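Local coordinates for protein xylan esterase 1 (Thermoanaerobacterium sp. 'JW/SL YS485', PDB 3FCY) that probably removes acetyl groups from acetylated xylan and related acetyl esters, as an alpha/beta hydrolase of carbohydrate esterase family 7, at residues T88-A93 / D141-G146; I112-Y117 / L182-L187. All blocks are in the same frame, centred on the assembly; numbering follows the deposited sequence.

In the fold
From the N terminus, the chain first supplies the bend 88-93 between strands 80-88 and 94-102, then strand 108-114 with its following loop, 112-117. Strand 136-140 leads into 141-146, where contact 1 closes on the earlier bend. Helix 176-192 follows, and its 182-187 portion closes contact 2 on 112-117. The segments alternate, so the two loops cross rather than nest. Contact 1 joins the turn of the antiparallel strands to the loop leaving strand 136-140; contact 2 seats a helix on the central sheet. The two meet directly: Asp183 holds Arg143 in a salt bridge, and the Gln186 amide probably bonds to Thr88 O.

Contact 1 of 2, residues T88-A93 / D141-G146; sequences TGVRGA and DVRGQG
Ala93 and Arg143 bring the two loops nearest, their CA atoms 8.0 Å apart, so the gap is spanned by one long side chain rather than by backbone pairing. Residues 88-93 form the bend of a beta hairpin between strands 80-88 and 94-102 of the alpha/beta hydrolase sheet, closed by the backbone hydrogen bond from Gly89 N to Ala93 O, 2.7 Å. On the other side a type II beta turn runs from Val142 to Gln145, with Gly144 taking the positive phi of its third position. Every contact across the two segments runs through Arg143, second in that turn. Its chain is stretched out from CG to NE (chi2 -179°, chi3 179°), which delivers the guanidinium into the mouth of the hairpin bend. There Val90 O accepts a hydrogen bond from Arg143 NH2 at 2.9 Å, in the carbonyl plane and on a lone pair, though the oxygen lies 16° out of the guanidinium plane; a weak second bond comes from NH1. The methyl of Ala93 covers one face of the group, centred 3.3 Å above its plane, while Val90 crosses the arginine at about a right angle and touches NH2 with CG2. NE forms a salt bridge with Asp183 OD2 of helix 176-192, which probably balances the buried charge. Together the salt bridge, the NH2 bond and the Ala93 methyl help fix how the flat group is turned. This buried arginine lies about 10 Å, side chain to side chain, from Tyr117, a predicted substrate-binding residue, and the backbone of neighbouring Gly144 bonds to a second subunit. Val90 N, in the guanidinium plane at its edge, comes within 3.3 Å of Arg143 NH2, but both are donors and no bond forms.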
ATOM      1  N   THR A  88      34.358 -28.969   0.075  1.00 25.78           N
ATOM      2  CA  THR A  88      33.234 -29.860  -0.156  1.00 25.16           C
ATOM      3  C   THR A  88      32.515 -30.161   1.153  1.00 25.39           C
ATOM      4  O   THR A  88      33.137 -30.565   2.133  1.00 25.10           O
ATOM      5  CB  THR A  88      33.705 -31.179  -0.808  1.00 25.92           C
ATOM      6  OG1 THR A  88      34.333 -30.885  -2.065  1.00 25.29           O
ATOM      7  CG2 THR A  88      32.531 -32.115  -1.039  1.00 24.44           C
ATOM      8  N   GLY A  89      31.202 -29.940   1.162  1.00 24.63           N
ATOM      9  CA  GLY A  89      30.408 -30.201   2.350  1.00 23.85           C
ATOM     10  C   GLY A  89      29.681 -31.523   2.196  1.00 24.96           C
ATOM     11  O   GLY A  89      29.993 -32.296   1.291  1.00 21.67           O
ATOM     12  N   VAL A  90      28.713 -31.792   3.064  1.00 25.02           N
ATOM     13  CA  VAL A  90      27.973 -33.043   2.979  1.00 26.29           C
ATOM     14  C   VAL A  90      27.232 -33.126   1.647  1.00 27.51           C
ATOM     15  O   VAL A  90      26.885 -32.105   1.054  1.00 27.10           O
ATOM     16  CB  VAL A  90      26.958 -33.193   4.147  1.00 26.80           C
ATOM     17  CG1 VAL A  90      27.707 -33.310   5.474  1.00 26.61           C
ATOM     18  CG2 VAL A  90      25.996 -32.006   4.176  1.00 25.12           C
ATOM     19  N   ARG A  91      27.019 -34.353   1.185  1.00 27.32           N
ATOM     20  CA  ARG A  91      26.323 -34.632  -0.067  1.00 28.25           C
ATOM     21  C   ARG A  91      27.093 -34.154  -1.299  1.00 28.76           C
ATOM     22  O   ARG A  91      26.517 -33.990  -2.377  1.00 28.66           O
ATOM     23  CB  ARG A  91      24.909 -34.024  -0.045  1.00 26.76           C
ATOM     24  CG  ARG A  91      24.074 -34.420   1.181  1.00 27.31           C
ATOM     25  CD  ARG A  91      24.113 -35.927   1.430  1.00 27.70           C
ATOM     26  NE  ARG A  91      23.613 -36.302   2.756  1.00 27.81           N
ATOM     27  CZ  ARG A  91      22.327 -36.333   3.106  1.00 29.85           C
ATOM     28  NH1 ARG A  91      21.383 -36.010   2.229  1.00 28.76           N
ATOM     29  NH2 ARG A  91      21.983 -36.696   4.336  1.00 28.96           N
ATOM     30  N   GLY A  92      28.394 -33.929  -1.126  1.00 27.60           N
ATOM     31  CA  GLY A  92      29.242 -33.507  -2.228  1.00 26.66           C
ATOM     32  C   GLY A  92      29.118 -32.075  -2.719  1.00 27.44           C
ATOM     33  O   GLY A  92      29.668 -31.734  -3.764  1.00 28.08           O
ATOM     34  N   ALA A  93      28.412 -31.230  -1.977  1.00 28.24           N
ATOM     35  CA  ALA A  93      28.237 -29.836  -2.384  1.00 27.42           C
ATOM     36  C   ALA A  93      29.514 -29.010  -2.225  1.00 27.64           C
ATOM     37  O   ALA A  93      30.161 -29.040  -1.182  1.00 27.69           O
ATOM     38  CB  ALA A  93      27.103 -29.199  -1.589  1.00 27.71           C
ATOM     39  N   ASP A 141      29.021 -18.436   1.756  1.00 24.75           N
ATOM     40  CA  ASP A 141      27.818 -18.290   0.943  1.00 24.75           C
ATOM     41  C   ASP A 141      26.958 -19.503   1.259  1.00 23.38           C
ATOM     42  O   ASP A 141      27.465 -20.628   1.325  1.00 23.45           O
ATOM     43  CB  ASP A 141      28.137 -18.286  -0.556  1.00 26.47           C
ATOM     44  CG  ASP A 141      28.720 -16.971  -1.031  1.00 27.63           C
ATOM     45  OD1 ASP A 141      28.446 -15.930  -0.393  1.00 27.83           O
ATOM     46  OD2 ASP A 141      29.434 -16.977  -2.058  1.00 26.03           O
ATOM     47  N   VAL A 142      25.665 -19.279   1.475  1.00 22.92           N
ATOM     48  CA  VAL A 142      24.749 -20.373   1.768  1.00 21.00           C
ATOM     49  C   VAL A 142      24.432 -21.105   0.466  1.00 22.31           C
ATOM     50  O   VAL A 142      24.325 -20.482  -0.591  1.00 21.26           O
ATOM     51  CB  VAL A 142      23.433 -19.854   2.400  1.00 21.67           C
ATOM     52  CG1 VAL A 142      22.418 -20.990   2.512  1.00 17.84           C
ATOM     53  CG2 VAL A 142      23.717 -19.269   3.786  1.00 19.67           C
ATOM     54  N   ARG A 143      24.305 -22.427   0.548  1.00 20.73           N
ATOM     55  CA  ARG A 143      23.989 -23.245  -0.621  1.00 22.52           C
ATOM     56  C   ARG A 143      22.774 -22.722  -1.377  1.00 21.87           C
ATOM     57  O   ARG A 143      21.758 -22.390  -0.777  1.00 21.66           O
ATOM     58  CB  ARG A 143      23.687 -24.686  -0.203  1.00 23.35           C
ATOM     59  CG  ARG A 143      24.818 -25.407   0.492  1.00 24.60           C
ATOM     60  CD  ARG A 143      24.418 -26.836   0.829  1.00 22.70           C
ATOM     61  NE  ARG A 143      25.511 -27.547   1.480  1.00 24.21           N
ATOM     62  CZ  ARG A 143      25.661 -28.867   1.478  1.00 24.26           C
ATOM     63  NH1 ARG A 143      24.777 -29.637   0.852  1.00 22.38           N
ATOM     64  NH2 ARG A 143      26.703 -29.413   2.091  1.00 22.56           N
ATOM     65  N   GLY A 144      22.894 -22.660  -2.697  1.00 23.37           N
ATOM     66  CA  GLY A 144      21.794 -22.231  -3.546  1.00 22.49           C
ATOM     67  C   GLY A 144      21.130 -20.882  -3.338  1.00 23.22           C
ATOM     68  O   GLY A 144      20.010 -20.679  -3.817  1.00 22.20           O
ATOM     69  N   GLN A 145      21.780 -19.954  -2.639  1.00 20.77           N
ATOM     70  CA  GLN A 145      21.166 -18.648  -2.459  1.00 21.72           C
ATOM     71  C   GLN A 145      21.789 -17.616  -3.406  1.00 22.49           C
ATOM     72  O   GLN A 145      21.939 -17.897  -4.598  1.00 24.12           O
ATOM     73  CB  GLN A 145      21.225 -18.218  -0.981  1.00 18.71           C
ATOM     74  CG  GLN A 145      20.440 -19.192  -0.090  1.00 20.54           C
ATOM     75  CD  GLN A 145      20.074 -18.645   1.283  1.00 21.78           C
ATOM     76  OE1 GLN A 145      20.415 -17.514   1.637  1.00 20.57           O
ATOM     77  NE2 GLN A 145      19.367 -19.459   2.066  1.00 20.29           N
ATOM     78  N   GLY A 146      22.157 -16.443  -2.907  1.00 21.38           N
ATOM     79  CA  GLY A 146      22.707 -15.429  -3.795  1.00 22.82           C
ATOM     80  C   GLY A 146      24.187 -15.493  -4.131  1.00 24.57           C
ATOM     81  O   GLY A 146      24.678 -14.666  -4.903  1.00 23.37           O
TER

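Contact 2 of 2, residues I112-Y117 / L182-L187; sequences IRFHGY and LDTAQL
Phe114 and Thr184 meet through the far end of the ring: Phe114 CZ lies 3.6 Å from Thr184 CB, and the threonine methyl CG2 makes an off-centre CH-pi contact, 4.1 Å from the ring centroid and 29° off its normal. CE1, next to CZ on the ring of Phe114, is 3.7 Å from Thr184 CG2. The threonine is turned to suit this. Its chi1 of 73° puts CG2 anti to the carbonyl carbon, on the ring's side, and sends OG1 back to its own helix, where Phe181 O is its hydrogen-bond partner. A polar atom buried in this apolar layer is thereby satisfied. One helical turn on, Leu187 continues the same face. Its CG stands opposite the backbone N (chi1 179°), reaching out from the helix so that Leu187 CD2 comes 4.0 Å from Ile112 CG2. The two side chains slide past each other in opposite directions, with one methyl of each making the touch. Leu187 also rests on Val138 and Met140 of strand 136-140, next to 108-114 in the sheet. The arrangement is a beta-alpha-beta crossover of the alpha/beta hydrolase fold: helix 176-192 connects the parallel strands 136-140 and 202-207 and lies over strand 108-114, which runs between them and leads on to Tyr117, predicted to bind substrate. Phe114 also packs on Val204 and on Ser214 of helix 209-220, and the Phe114 side chain is about 10 Å from that of Ser208, the predicted nucleophile. With an alanine in place of Phe114, the Thr184 methyl would probably be left without its aromatic partner and a gap would open between strand, crossover helix and the helix behind the nucleophile.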
ATOM      1  N   ILE A 112      34.012 -15.306  11.352  1.00 22.54           N
ATOM      2  CA  ILE A 112      33.290 -15.944  10.260  1.00 22.55           C
ATOM      3  C   ILE A 112      31.907 -15.297  10.166  1.00 22.90           C
ATOM      4  O   ILE A 112      31.103 -15.390  11.096  1.00 22.51           O
ATOM      5  CB  ILE A 112      33.106 -17.461  10.489  1.00 22.99           C
ATOM      6  CG1 ILE A 112      34.463 -18.131  10.726  1.00 24.38           C
ATOM      7  CG2 ILE A 112      32.439 -18.086   9.265  1.00 22.88           C
ATOM      8  CD1 ILE A 112      34.360 -19.614  11.095  1.00 23.39           C
ATOM      9  N   ARG A 113      31.640 -14.628   9.050  1.00 21.25           N
ATOM     10  CA  ARG A 113      30.353 -13.971   8.850  1.00 21.62           C
ATOM     11  C   ARG A 113      29.398 -14.827   8.027  1.00 22.10           C
ATOM     12  O   ARG A 113      29.810 -15.530   7.100  1.00 21.63           O
ATOM     13  CB  ARG A 113      30.539 -12.621   8.143  1.00 20.82           C
ATOM     14  CG  ARG A 113      30.896 -11.455   9.045  1.00 21.19           C
ATOM     15  CD  ARG A 113      31.017 -10.179   8.212  1.00 23.34           C
ATOM     16  NE  ARG A 113      31.036  -8.959   9.018  1.00 24.61           N
ATOM     17  CZ  ARG A 113      29.992  -8.491   9.699  1.00 27.15           C
ATOM     18  NH1 ARG A 113      28.833  -9.140   9.678  1.00 26.31           N
ATOM     19  NH2 ARG A 113      30.099  -7.362  10.390  1.00 25.33           N
ATOM     20  N   PHE A 114      28.120 -14.760   8.384  1.00 22.36           N
ATOM     21  CA  PHE A 114      27.064 -15.486   7.688  1.00 22.42           C
ATOM     22  C   PHE A 114      26.059 -14.435   7.218  1.00 22.02           C
ATOM     23  O   PHE A 114      25.797 -13.461   7.927  1.00 23.53           O
ATOM     24  CB  PHE A 114      26.435 -16.511   8.633  1.00 21.90           C
ATOM     25  CG  PHE A 114      27.402 -17.580   9.075  1.00 23.90           C
ATOM     26  CD1 PHE A 114      28.013 -18.411   8.135  1.00 22.50           C
ATOM     27  CD2 PHE A 114      27.726 -17.738  10.421  1.00 22.70           C
ATOM     28  CE1 PHE A 114      28.934 -19.387   8.527  1.00 22.83           C
ATOM     29  CE2 PHE A 114      28.649 -18.715  10.829  1.00 24.06           C
ATOM     30  CZ  PHE A 114      29.254 -19.538   9.878  1.00 23.83           C
ATOM     31  N   HIS A 115      25.500 -14.629   6.029  1.00 22.40           N
ATOM     32  CA  HIS A 115      24.597 -13.638   5.452  1.00 22.39           C
ATOM     33  C   HIS A 115      23.097 -13.868   5.568  1.00 22.25           C
ATOM     34  O   HIS A 115      22.633 -14.942   5.966  1.00 22.32           O
ATOM     35  CB  HIS A 115      24.956 -13.441   3.978  1.00 21.87           C
ATOM     36  CG  HIS A 115      24.675 -14.641   3.126  1.00 22.88           C
ATOM     37  ND1 HIS A 115      23.396 -15.044   2.809  1.00 20.26           N
ATOM     38  CD2 HIS A 115      25.508 -15.541   2.549  1.00 21.73           C
ATOM     39  CE1 HIS A 115      23.452 -16.142   2.074  1.00 21.63           C
ATOM     40  NE2 HIS A 115      24.722 -16.465   1.901  1.00 22.12           N
ATOM     41  N   GLY A 116      22.353 -12.829   5.195  1.00 21.84           N
ATOM     42  CA  GLY A 116      20.906 -12.862   5.237  1.00 22.46           C
ATOM     43  C   GLY A 116      20.278 -13.768   4.191  1.00 22.73           C
ATOM     44  O   GLY A 116      20.919 -14.176   3.223  1.00 21.17           O
ATOM     45  N   TYR A 117      19.003 -14.073   4.404  1.00 22.11           N
ATOM     46  CA  TYR A 117      18.225 -14.942   3.530  1.00 22.12           C
ATOM     47  C   TYR A 117      18.163 -14.424   2.087  1.00 22.84           C
ATOM     48  O   TYR A 117      17.696 -13.314   1.843  1.00 21.87           O
ATOM     49  CB  TYR A 117      16.815 -15.065   4.116  1.00 22.68           C
ATOM     50  CG  TYR A 117      16.029 -16.284   3.698  1.00 23.37           C
ATOM     51  CD1 TYR A 117      16.667 -17.438   3.250  1.00 22.56           C
ATOM     52  CD2 TYR A 117      14.637 -16.304   3.821  1.00 22.43           C
ATOM     53  CE1 TYR A 117      15.938 -18.589   2.937  1.00 25.04           C
ATOM     54  CE2 TYR A 117      13.902 -17.445   3.517  1.00 24.28           C
ATOM     55  CZ  TYR A 117      14.553 -18.583   3.076  1.00 24.80           C
ATOM     56  OH  TYR A 117      13.820 -19.710   2.773  1.00 25.60           O
ATOM     57  N   LEU A 182      25.455 -27.736   8.893  1.00 23.19           N
ATOM     58  CA  LEU A 182      26.680 -28.530   8.897  1.00 24.53           C
ATOM     59  C   LEU A 182      27.809 -27.802   8.172  1.00 24.99           C
ATOM     60  O   LEU A 182      28.968 -27.892   8.583  1.00 25.82           O
ATOM     61  CB  LEU A 182      26.443 -29.905   8.259  1.00 22.91           C
ATOM     62  CG  LEU A 182      25.608 -30.883   9.095  1.00 25.31           C
ATOM     63  CD1 LEU A 182      25.403 -32.190   8.320  1.00 23.91           C
ATOM     64  CD2 LEU A 182      26.309 -31.144  10.430  1.00 23.08           C
ATOM     65  N   ASP A 183      27.477 -27.081   7.101  1.00 23.07           N
ATOM     66  CA  ASP A 183      28.503 -26.338   6.371  1.00 23.64           C
ATOM     67  C   ASP A 183      29.160 -25.316   7.304  1.00 22.63           C
ATOM     68  O   ASP A 183      30.377 -25.143   7.279  1.00 21.52           O
ATOM     69  CB  ASP A 183      27.922 -25.580   5.167  1.00 23.22           C
ATOM     70  CG  ASP A 183      27.412 -26.499   4.064  1.00 27.68           C
ATOM     71  OD1 ASP A 183      27.921 -27.632   3.917  1.00 27.77           O
ATOM     72  OD2 ASP A 183      26.506 -26.063   3.322  1.00 25.57           O
ATOM     73  N   THR A 184      28.360 -24.632   8.121  1.00 22.93           N
ATOM     74  CA  THR A 184      28.931 -23.631   9.024  1.00 23.57           C
ATOM     75  C   THR A 184      29.873 -24.292  10.032  1.00 23.50           C
ATOM     76  O   THR A 184      30.949 -23.771  10.310  1.00 22.89           O
ATOM     77  CB  THR A 184      27.839 -22.817   9.800  1.00 21.68           C
ATOM     78  OG1 THR A 184      27.242 -23.632  10.816  1.00 22.14           O
ATOM     79  CG2 THR A 184      26.758 -22.322   8.848  1.00 19.00           C
ATOM     80  N   ALA A 185      29.469 -25.442  10.559  1.00 25.14           N
ATOM     81  CA  ALA A 185      30.281 -26.170  11.535  1.00 28.03           C
ATOM     82  C   ALA A 185      31.584 -26.639  10.900  1.00 28.17           C
ATOM     83  O   ALA A 185      32.657 -26.519  11.491  1.00 28.93           O
ATOM     84  CB  ALA A 185      29.504 -27.367  12.079  1.00 27.81           C
ATOM     85  N   GLN A 186      31.475 -27.173   9.688  1.00 27.69           N
ATOM     86  CA  GLN A 186      32.631 -27.663   8.955  1.00 26.51           C
ATOM     87  C   GLN A 186      33.577 -26.512   8.646  1.00 25.41           C
ATOM     88  O   GLN A 186      34.791 -26.645   8.781  1.00 24.57           O
ATOM     89  CB  GLN A 186      32.183 -28.339   7.655  1.00 27.19           C
ATOM     90  CG  GLN A 186      33.321 -28.889   6.797  1.00 27.66           C
ATOM     91  CD  GLN A 186      32.818 -29.673   5.591  1.00 29.86           C
ATOM     92  OE1 GLN A 186      31.640 -29.598   5.232  1.00 27.24           O
ATOM     93  NE2 GLN A 186      33.714 -30.420   4.954  1.00 29.46           N
ATOM     94  N   LEU A 187      33.014 -25.380   8.233  1.00 24.33           N
ATOM     95  CA  LEU A 187      33.823 -24.215   7.911  1.00 23.65           C
ATOM     96  C   LEU A 187      34.546 -23.697   9.152  1.00 22.56           C
ATOM     97  O   LEU A 187      35.686 -23.247   9.063  1.00 23.84           O
ATOM     98  CB  LEU A 187      32.953 -23.101   7.311  1.00 23.10           C
ATOM     99  CG  LEU A 187      33.686 -21.799   6.958  1.00 25.05           C
ATOM    100  CD1 LEU A 187      34.809 -22.087   5.971  1.00 26.35           C
ATOM    101  CD2 LEU A 187      32.706 -20.793   6.363  1.00 23.84           C
TER